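Local coordinates for ATP-citrate lyase beta-subunit (Chlorobium limicola, PDB 6HXJ), which probably contributes to the ATP-citrate lyase reaction that converts citrate, CoA and ATP to acetyl-CoA, oxaloacetate, ADP and phosphate, at residues V279-T284 against D390-A395; K11-W16 against F201-A206. All blocks are in the same frame, centred on the assembly; numbering follows the deposited sequence.

Overall arrangement
Followed from the N terminus, the chain first forms helix 6-15, which supplies one side of interaction 2. The other side comes only with strand 200-210, so this contact closes a loop of 184 residues in the ATP-grasp region. After it, the chain enters the citrate-binding region, where interaction 1 closes a second loop, of 105 residues, between the end of helix 268-280 and helix 391-397 near the C terminus. The two loops follow each other in series and neither nest nor cross. Their contact centres are 49 Å apart, on opposite sides of the chain's centre: one secures a helix to an antiparallel sheet, the other joins two helices beside a mixed sheet.

Interaction 1 of 2, residues V279-T284 against D390-A395; sequences VARGGT and DIVDLA
R281 meets both V392 and D393: its CG touches V392, while CG, CD and the guanidinium NH1 all gather round D393 OD1. The inner part of the contact is apolar: R281 CG lies 4.1 Å from V392 CG1, and the two side chains cross at about a right angle. V392 is buried, since it also packs on Y274, A277 and V278 of helix 268-280. Further out the contact turns polar. R281 CD sits 3.4 Å from D393 OD1, and bends at chi2 (-67°) and chi3 (98°) fold the chain so that NH1 comes back to the same oxygen at 3.6 Å, a long salt bridge. OD1 stands at the guanidinium edge, near its plane, but the carboxylate plane is turned 59° away, which is not a bidentate pairing. With an alanine at D393 the carboxylate is gone, and the R281 guanidinium, losing this mate, is likely to turn more freely. R281 is itself exposed, and a polar side chain of another protein's chain packs against it, so this outer side borders a subunit interface. The backbone explains where the arginine stands: it is the first residue beyond the helix, and G282 N bonds to V279 O (3.0 Å), while a side chain on G282, at its positive phi, would run into the R281 carbonyl oxygen. The parallel strands have the order 287-292, 261-266, 315-318, 352-356, 378-382, the 2-1-3-4-5 pattern of a flavodoxin-like fold, in which the first and last helices characteristically pack side by side on one face of the sheet.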
ATOM      1  N   VAL A 279     -68.195 -21.312  12.711  1.00100.79           N
ATOM      2  CA  VAL A 279     -69.307 -22.146  12.219  1.00102.68           C
ATOM      3  C   VAL A 279     -70.086 -22.751  13.396  1.00109.70           C
ATOM      4  O   VAL A 279     -71.310 -22.622  13.452  1.00112.04           O
ATOM      5  CB  VAL A 279     -68.818 -23.230  11.218  1.00104.74           C
ATOM      6  CG1 VAL A 279     -69.966 -24.129  10.766  1.00107.71           C
ATOM      7  CG2 VAL A 279     -68.135 -22.600  10.013  1.00102.15           C
ATOM      8  N   ALA A 280     -69.352 -23.382  14.346  1.00107.12           N
ATOM      9  CA  ALA A 280     -69.886 -24.019  15.552  1.00110.72           C
ATOM     10  C   ALA A 280     -70.667 -23.021  16.426  1.00117.78           C
ATOM     11  O   ALA A 280     -71.730 -23.379  16.947  1.00121.17           O
ATOM     12  CB  ALA A 280     -68.762 -24.677  16.354  1.00109.81           C
ATOM     13  N   ARG A 281     -70.169 -21.765  16.530  1.00112.36           N
ATOM     14  CA  ARG A 281     -70.791 -20.700  17.308  1.00114.37           C
ATOM     15  C   ARG A 281     -71.959 -20.006  16.563  1.00121.07           C
ATOM     16  O   ARG A 281     -72.496 -19.005  17.051  1.00122.90           O
ATOM     17  CB  ARG A 281     -69.740 -19.698  17.820  1.00112.82           C
ATOM     18  CG  ARG A 281     -68.753 -20.258  18.868  1.00123.83           C
ATOM     19  CD  ARG A 281     -69.361 -20.624  20.216  1.00139.35           C
ATOM     20  NE  ARG A 281     -69.652 -22.058  20.331  1.00149.49           N
ATOM     21  CZ  ARG A 281     -68.906 -22.931  21.009  1.00157.16           C
ATOM     22  NH1 ARG A 281     -67.806 -22.532  21.635  1.00142.54           N
ATOM     23  NH2 ARG A 281     -69.260 -24.209  21.068  1.00137.43           N
ATOM     24  N   GLY A 282     -72.367 -20.568  15.423  1.00117.31           N
ATOM     25  CA  GLY A 282     -73.482 -20.077  14.621  1.00119.08           C
ATOM     26  C   GLY A 282     -73.111 -19.071  13.557  1.00120.36           C
ATOM     27  O   GLY A 282     -73.881 -18.861  12.617  1.00121.20           O
ATOM     28  N   GLY A 283     -71.940 -18.452  13.712  1.00113.45           N
ATOM     29  CA  GLY A 283     -71.413 -17.430  12.815  1.00110.57           C
ATOM     30  C   GLY A 283     -71.177 -17.842  11.374  1.00111.85           C
ATOM     31  O   GLY A 283     -71.360 -19.009  10.997  1.00111.19           O
ATOM     32  N   THR A 284     -70.788 -16.849  10.563  1.00106.55           N
ATOM     33  CA  THR A 284     -70.488 -17.006   9.141  1.00104.98           C
ATOM     34  C   THR A 284     -69.095 -16.455   8.872  1.00105.99           C
ATOM     35  O   THR A 284     -68.774 -15.346   9.323  1.00104.08           O
ATOM     36  CB  THR A 284     -71.550 -16.300   8.275  1.00111.20           C
ATOM     37  OG1 THR A 284     -71.748 -14.961   8.737  1.00108.94           O
ATOM     38  CG2 THR A 284     -72.868 -17.046   8.230  1.00111.39           C
ATOM     39  N   ASP A 390     -61.367 -18.789  21.917  1.00107.52           N
ATOM     40  CA  ASP A 390     -62.397 -18.207  22.789  1.00110.85           C
ATOM     41  C   ASP A 390     -62.650 -16.734  22.499  1.00114.56           C
ATOM     42  O   ASP A 390     -63.621 -16.188  23.018  1.00116.79           O
ATOM     43  CB  ASP A 390     -62.143 -18.472  24.267  1.00114.63           C
ATOM     44  CG  ASP A 390     -62.520 -19.885  24.699  1.00123.10           C
ATOM     45  OD1 ASP A 390     -62.845 -20.723  23.808  1.00119.88           O
ATOM     46  OD2 ASP A 390     -62.518 -20.151  25.924  1.00134.13           O
ATOM     47  N   ILE A 391     -61.863 -16.114  21.599  1.00108.31           N
ATOM     48  CA  ILE A 391     -62.131 -14.740  21.152  1.00107.85           C
ATOM     49  C   ILE A 391     -63.320 -14.736  20.190  1.00111.81           C
ATOM     50  O   ILE A 391     -64.012 -13.729  20.096  1.00114.23           O
ATOM     51  CB  ILE A 391     -60.900 -13.989  20.583  1.00108.03           C
ATOM     52  CG1 ILE A 391     -60.158 -14.800  19.487  1.00104.99           C
ATOM     53  CG2 ILE A 391     -59.972 -13.556  21.719  1.00109.41           C
ATOM     54  CD1 ILE A 391     -59.196 -13.982  18.602  1.00110.74           C
ATOM     55  N   VAL A 392     -63.587 -15.885  19.526  1.00106.15           N
ATOM     56  CA  VAL A 392     -64.717 -16.090  18.614  1.00106.74           C
ATOM     57  C   VAL A 392     -66.033 -15.968  19.409  1.00118.61           C
ATOM     58  O   VAL A 392     -67.000 -15.413  18.898  1.00120.37           O
ATOM     59  CB  VAL A 392     -64.575 -17.443  17.855  1.00107.31           C
ATOM     60  CG1 VAL A 392     -65.864 -17.860  17.162  1.00108.39           C
ATOM     61  CG2 VAL A 392     -63.412 -17.413  16.867  1.00103.38           C
ATOM     62  N   ASP A 393     -66.035 -16.413  20.674  1.00119.62           N
ATOM     63  CA  ASP A 393     -67.211 -16.341  21.553  1.00125.10           C
ATOM     64  C   ASP A 393     -67.500 -14.890  21.911  1.00131.24           C
ATOM     65  O   ASP A 393     -68.627 -14.416  21.726  1.00133.75           O
ATOM     66  CB  ASP A 393     -67.008 -17.187  22.828  1.00129.39           C
ATOM     67  CG  ASP A 393     -66.599 -18.661  22.648  1.00144.39           C
ATOM     68  OD1 ASP A 393     -66.531 -19.133  21.482  1.00143.60           O
ATOM     69  OD2 ASP A 393     -66.334 -19.338  23.676  1.00152.93           O
ATOM     70  N   LEU A 394     -66.449 -14.177  22.350  1.00125.74           N
ATOM     71  CA  LEU A 394     -66.477 -12.769  22.726  1.00126.77           C
ATOM     72  C   LEU A 394     -66.968 -11.897  21.569  1.00130.87           C
ATOM     73  O   LEU A 394     -67.672 -10.904  21.795  1.00134.68           O
ATOM     74  CB  LEU A 394     -65.083 -12.337  23.181  1.00124.37           C
ATOM     75  CG  LEU A 394     -64.813 -12.467  24.679  1.00130.47           C
ATOM     76  CD1 LEU A 394     -64.746 -13.920  25.147  1.00130.20           C
ATOM     77  CD2 LEU A 394     -63.546 -11.785  25.037  1.00129.76           C
ATOM     78  N   ALA A 395     -66.629 -12.309  20.328  1.00122.31           N
ATOM     79  CA  ALA A 395     -67.013 -11.640  19.096  1.00120.76           C
ATOM     80  C   ALA A 395     -68.479 -11.934  18.750  1.00127.42           C
ATOM     81  O   ALA A 395     -69.191 -11.016  18.338  1.00129.19           O
ATOM     82  CB  ALA A 395     -66.103 -12.072  17.965  1.00117.27           C
TER

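Interaction 2 of 2, residues K11-W16 against F201-A206; sequences KLFNKW and FAALDA
The phenyl ring of F13 is the one flat group in the contact, and the methyl groups of A203 and A206 both approach it obliquely, near the same outer corner. A206 CB is the closer, 3.4 Å from F13 CE2 and 3.9 Å from F13 CZ, while A203 CB lies 4.3 Å from F13 CE2. No hydrogen bond joins the two segments; the contact is purely apolar, and all three residues are buried. F13 reaches the alanines because its CG is anti to the carbonyl carbon (chi1 -78°), which carries the ring off the helix and into the gap of 8.8 Å between F13 CA and A203 CA. In an unbroken strand, residues three apart would point to opposite faces. Here the strand is interrupted at L204 and D205, L204 adopts helix-like backbone angles, and A203 and A206 consequently both point toward the helix. Their small side chains let the large ring come close to the strand. F13 also touches V20 and I187, the latter on strand 184-195, so its ring bears on two adjacent strands. The other flank of the helix is held by charge: K15 NZ forms salt bridges with D220 and E182, and K11 NZ with D222. Helix 6-15 is thereby laid against the six-stranded antiparallel sheet of the ATP-grasp region, over strand 200-210, which runs between strands 3-4 and 184-195.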
ATOM      1  N   LYS A  11     -50.945 -35.466 -22.670  1.00109.44           N
ATOM      2  CA  LYS A  11     -49.561 -35.285 -23.078  1.00109.56           C
ATOM      3  C   LYS A  11     -48.649 -36.302 -22.384  1.00110.30           C
ATOM      4  O   LYS A  11     -47.796 -36.900 -23.043  1.00110.25           O
ATOM      5  CB  LYS A  11     -49.112 -33.840 -22.810  1.00113.23           C
ATOM      6  CG  LYS A  11     -47.614 -33.619 -22.955  1.00139.30           C
ATOM      7  CD  LYS A  11     -47.252 -32.160 -23.148  1.00157.87           C
ATOM      8  CE  LYS A  11     -45.905 -31.851 -22.531  1.00170.50           C
ATOM      9  NZ  LYS A  11     -45.226 -30.728 -23.231  1.00181.34           N
ATOM     10  N   LEU A  12     -48.853 -36.517 -21.068  1.00103.37           N
ATOM     11  CA  LEU A  12     -48.059 -37.467 -20.275  1.00 99.65           C
ATOM     12  C   LEU A  12     -48.389 -38.870 -20.641  1.00101.38           C
ATOM     13  O   LEU A  12     -47.528 -39.733 -20.596  1.00 99.98           O
ATOM     14  CB  LEU A  12     -48.293 -37.254 -18.796  1.00 97.45           C
ATOM     15  CG  LEU A  12     -48.113 -35.817 -18.347  1.00102.66           C
ATOM     16  CD1 LEU A  12     -47.883 -35.755 -16.868  1.00100.60           C
ATOM     17  CD2 LEU A  12     -46.948 -35.147 -19.081  1.00106.45           C
ATOM     18  N   PHE A  13     -49.636 -39.116 -21.000  1.00 98.41           N
ATOM     19  CA  PHE A  13     -50.031 -40.434 -21.449  1.00 98.60           C
ATOM     20  C   PHE A  13     -49.250 -40.715 -22.695  1.00104.63           C
ATOM     21  O   PHE A  13     -48.544 -41.713 -22.749  1.00104.50           O
ATOM     22  CB  PHE A  13     -51.511 -40.464 -21.764  1.00101.20           C
ATOM     23  CG  PHE A  13     -52.376 -40.564 -20.551  1.00100.76           C
ATOM     24  CD1 PHE A  13     -51.816 -40.603 -19.283  1.00102.46           C
ATOM     25  CD2 PHE A  13     -53.752 -40.633 -20.670  1.00102.76           C
ATOM     26  CE1 PHE A  13     -52.623 -40.690 -18.152  1.00102.68           C
ATOM     27  CE2 PHE A  13     -54.557 -40.739 -19.544  1.00104.98           C
ATOM     28  CZ  PHE A  13     -53.992 -40.763 -18.291  1.00101.99           C
ATOM     29  N   ASN A  14     -49.320 -39.790 -23.663  1.00102.63           N
ATOM     30  CA  ASN A  14     -48.608 -39.835 -24.923  1.00104.29           C
ATOM     31  C   ASN A  14     -47.146 -40.141 -24.693  1.00109.08           C
ATOM     32  O   ASN A  14     -46.613 -41.073 -25.284  1.00110.59           O
ATOM     33  CB  ASN A  14     -48.746 -38.495 -25.591  1.00103.88           C
ATOM     34  CG  ASN A  14     -49.157 -38.583 -27.001  1.00129.83           C
ATOM     35  OD1 ASN A  14     -50.098 -39.286 -27.366  1.00131.80           O
ATOM     36  ND2 ASN A  14     -48.347 -37.978 -27.849  1.00119.48           N
ATOM     37  N   LYS A  15     -46.516 -39.390 -23.793  1.00104.11           N
ATOM     38  CA  LYS A  15     -45.121 -39.561 -23.417  1.00102.53           C
ATOM     39  C   LYS A  15     -44.791 -41.018 -23.033  1.00106.57           C
ATOM     40  O   LYS A  15     -43.782 -41.555 -23.478  1.00106.80           O
ATOM     41  CB  LYS A  15     -44.799 -38.598 -22.268  1.00101.23           C
ATOM     42  CG  LYS A  15     -43.447 -38.802 -21.645  1.00 99.42           C
ATOM     43  CD  LYS A  15     -43.025 -37.571 -20.891  1.00103.26           C
ATOM     44  CE  LYS A  15     -42.078 -37.944 -19.794  1.00105.63           C
ATOM     45  NZ  LYS A  15     -41.658 -36.760 -19.001  1.00116.84           N
ATOM     46  N   TRP A  16     -45.641 -41.650 -22.222  1.00102.47           N
ATOM     47  CA  TRP A  16     -45.394 -43.021 -21.775  1.00101.28           C
ATOM     48  C   TRP A  16     -46.117 -44.045 -22.648  1.00109.90           C
ATOM     49  O   TRP A  16     -46.327 -45.183 -22.225  1.00109.36           O
ATOM     50  CB  TRP A  16     -45.714 -43.165 -20.269  1.00 96.84           C
ATOM     51  CG  TRP A  16     -44.797 -42.326 -19.441  1.00 95.70           C
ATOM     52  CD1 TRP A  16     -44.980 -41.025 -19.081  1.00 98.22           C
ATOM     53  CD2 TRP A  16     -43.455 -42.664 -19.064  1.00 94.06           C
ATOM     54  NE1 TRP A  16     -43.861 -40.553 -18.429  1.00 96.19           N
ATOM     55  CE2 TRP A  16     -42.898 -41.530 -18.435  1.00 96.84           C
ATOM     56  CE3 TRP A  16     -42.663 -43.816 -19.210  1.00 94.60           C
ATOM     57  CZ2 TRP A  16     -41.585 -41.514 -17.966  1.00 94.51           C
ATOM     58  CZ3 TRP A  16     -41.367 -43.795 -18.749  1.00 94.30           C
ATOM     59  CH2 TRP A  16     -40.840 -42.659 -18.132  1.00 93.85           C
ATOM     60  N   PHE A 201     -56.816 -49.203 -28.970  1.00137.40           N
ATOM     61  CA  PHE A 201     -57.266 -48.733 -27.666  1.00132.26           C
ATOM     62  C   PHE A 201     -57.165 -47.200 -27.577  1.00136.06           C
ATOM     63  O   PHE A 201     -56.350 -46.589 -28.278  1.00137.50           O
ATOM     64  CB  PHE A 201     -56.399 -49.356 -26.570  1.00130.01           C
ATOM     65  CG  PHE A 201     -56.682 -50.785 -26.172  1.00131.10           C
ATOM     66  CD1 PHE A 201     -56.068 -51.841 -26.833  1.00136.00           C
ATOM     67  CD2 PHE A 201     -57.484 -51.073 -25.072  1.00130.32           C
ATOM     68  CE1 PHE A 201     -56.288 -53.159 -26.430  1.00137.12           C
ATOM     69  CE2 PHE A 201     -57.706 -52.394 -24.673  1.00133.20           C
ATOM     70  CZ  PHE A 201     -57.111 -53.427 -25.359  1.00133.83           C
ATOM     71  N   ALA A 202     -57.985 -46.584 -26.710  1.00130.24           N
ATOM     72  CA  ALA A 202     -57.990 -45.142 -26.448  1.00128.36           C
ATOM     73  C   ALA A 202     -58.496 -44.846 -25.046  1.00129.07           C
ATOM     74  O   ALA A 202     -59.519 -45.378 -24.617  1.00128.08           O
ATOM     75  CB  ALA A 202     -58.842 -44.395 -27.468  1.00132.74           C
ATOM     76  N   ALA A 203     -57.776 -43.968 -24.342  1.00124.27           N
ATOM     77  CA  ALA A 203     -58.128 -43.480 -23.012  1.00121.16           C
ATOM     78  C   ALA A 203     -59.038 -42.295 -23.254  1.00128.57           C
ATOM     79  O   ALA A 203     -58.562 -41.242 -23.689  1.00129.32           O
ATOM     80  CB  ALA A 203     -56.880 -43.037 -22.271  1.00118.50           C
ATOM     81  N   LEU A 204     -60.350 -42.486 -23.082  1.00127.12           N
ATOM     82  CA  LEU A 204     -61.310 -41.428 -23.377  1.00129.58           C
ATOM     83  C   LEU A 204     -61.363 -40.322 -22.309  1.00133.75           C
ATOM     84  O   LEU A 204     -61.215 -39.153 -22.684  1.00135.27           O
ATOM     85  CB  LEU A 204     -62.693 -42.007 -23.683  1.00131.99           C
ATOM     86  CG  LEU A 204     -63.149 -41.957 -25.141  1.00140.16           C
ATOM     87  CD1 LEU A 204     -62.096 -42.499 -26.108  1.00140.19           C
ATOM     88  CD2 LEU A 204     -64.458 -42.672 -25.308  1.00144.81           C
ATOM     89  N   ASP A 205     -61.558 -40.667 -21.001  1.00127.85           N
ATOM     90  CA  ASP A 205     -61.615 -39.676 -19.908  1.00125.74           C
ATOM     91  C   ASP A 205     -60.434 -39.848 -18.992  1.00123.35           C
ATOM     92  O   ASP A 205     -60.354 -40.834 -18.257  1.00121.20           O
ATOM     93  CB  ASP A 205     -62.930 -39.744 -19.102  1.00129.13           C
ATOM     94  CG  ASP A 205     -64.195 -39.363 -19.859  1.00151.02           C
ATOM     95  OD1 ASP A 205     -64.215 -38.269 -20.485  1.00154.81           O
ATOM     96  OD2 ASP A 205     -65.196 -40.116 -19.766  1.00159.73           O
ATOM     97  N   ALA A 206     -59.523 -38.871 -19.012  1.00116.89           N
ATOM     98  CA  ALA A 206     -58.294 -38.902 -18.229  1.00111.82           C
ATOM     99  C   ALA A 206     -58.315 -37.953 -17.034  1.00110.98           C
ATOM    100  O   ALA A 206     -58.206 -36.728 -17.205  1.00111.80           O
ATOM    101  CB  ALA A 206     -57.109 -38.583 -19.128  1.00112.88           C
TER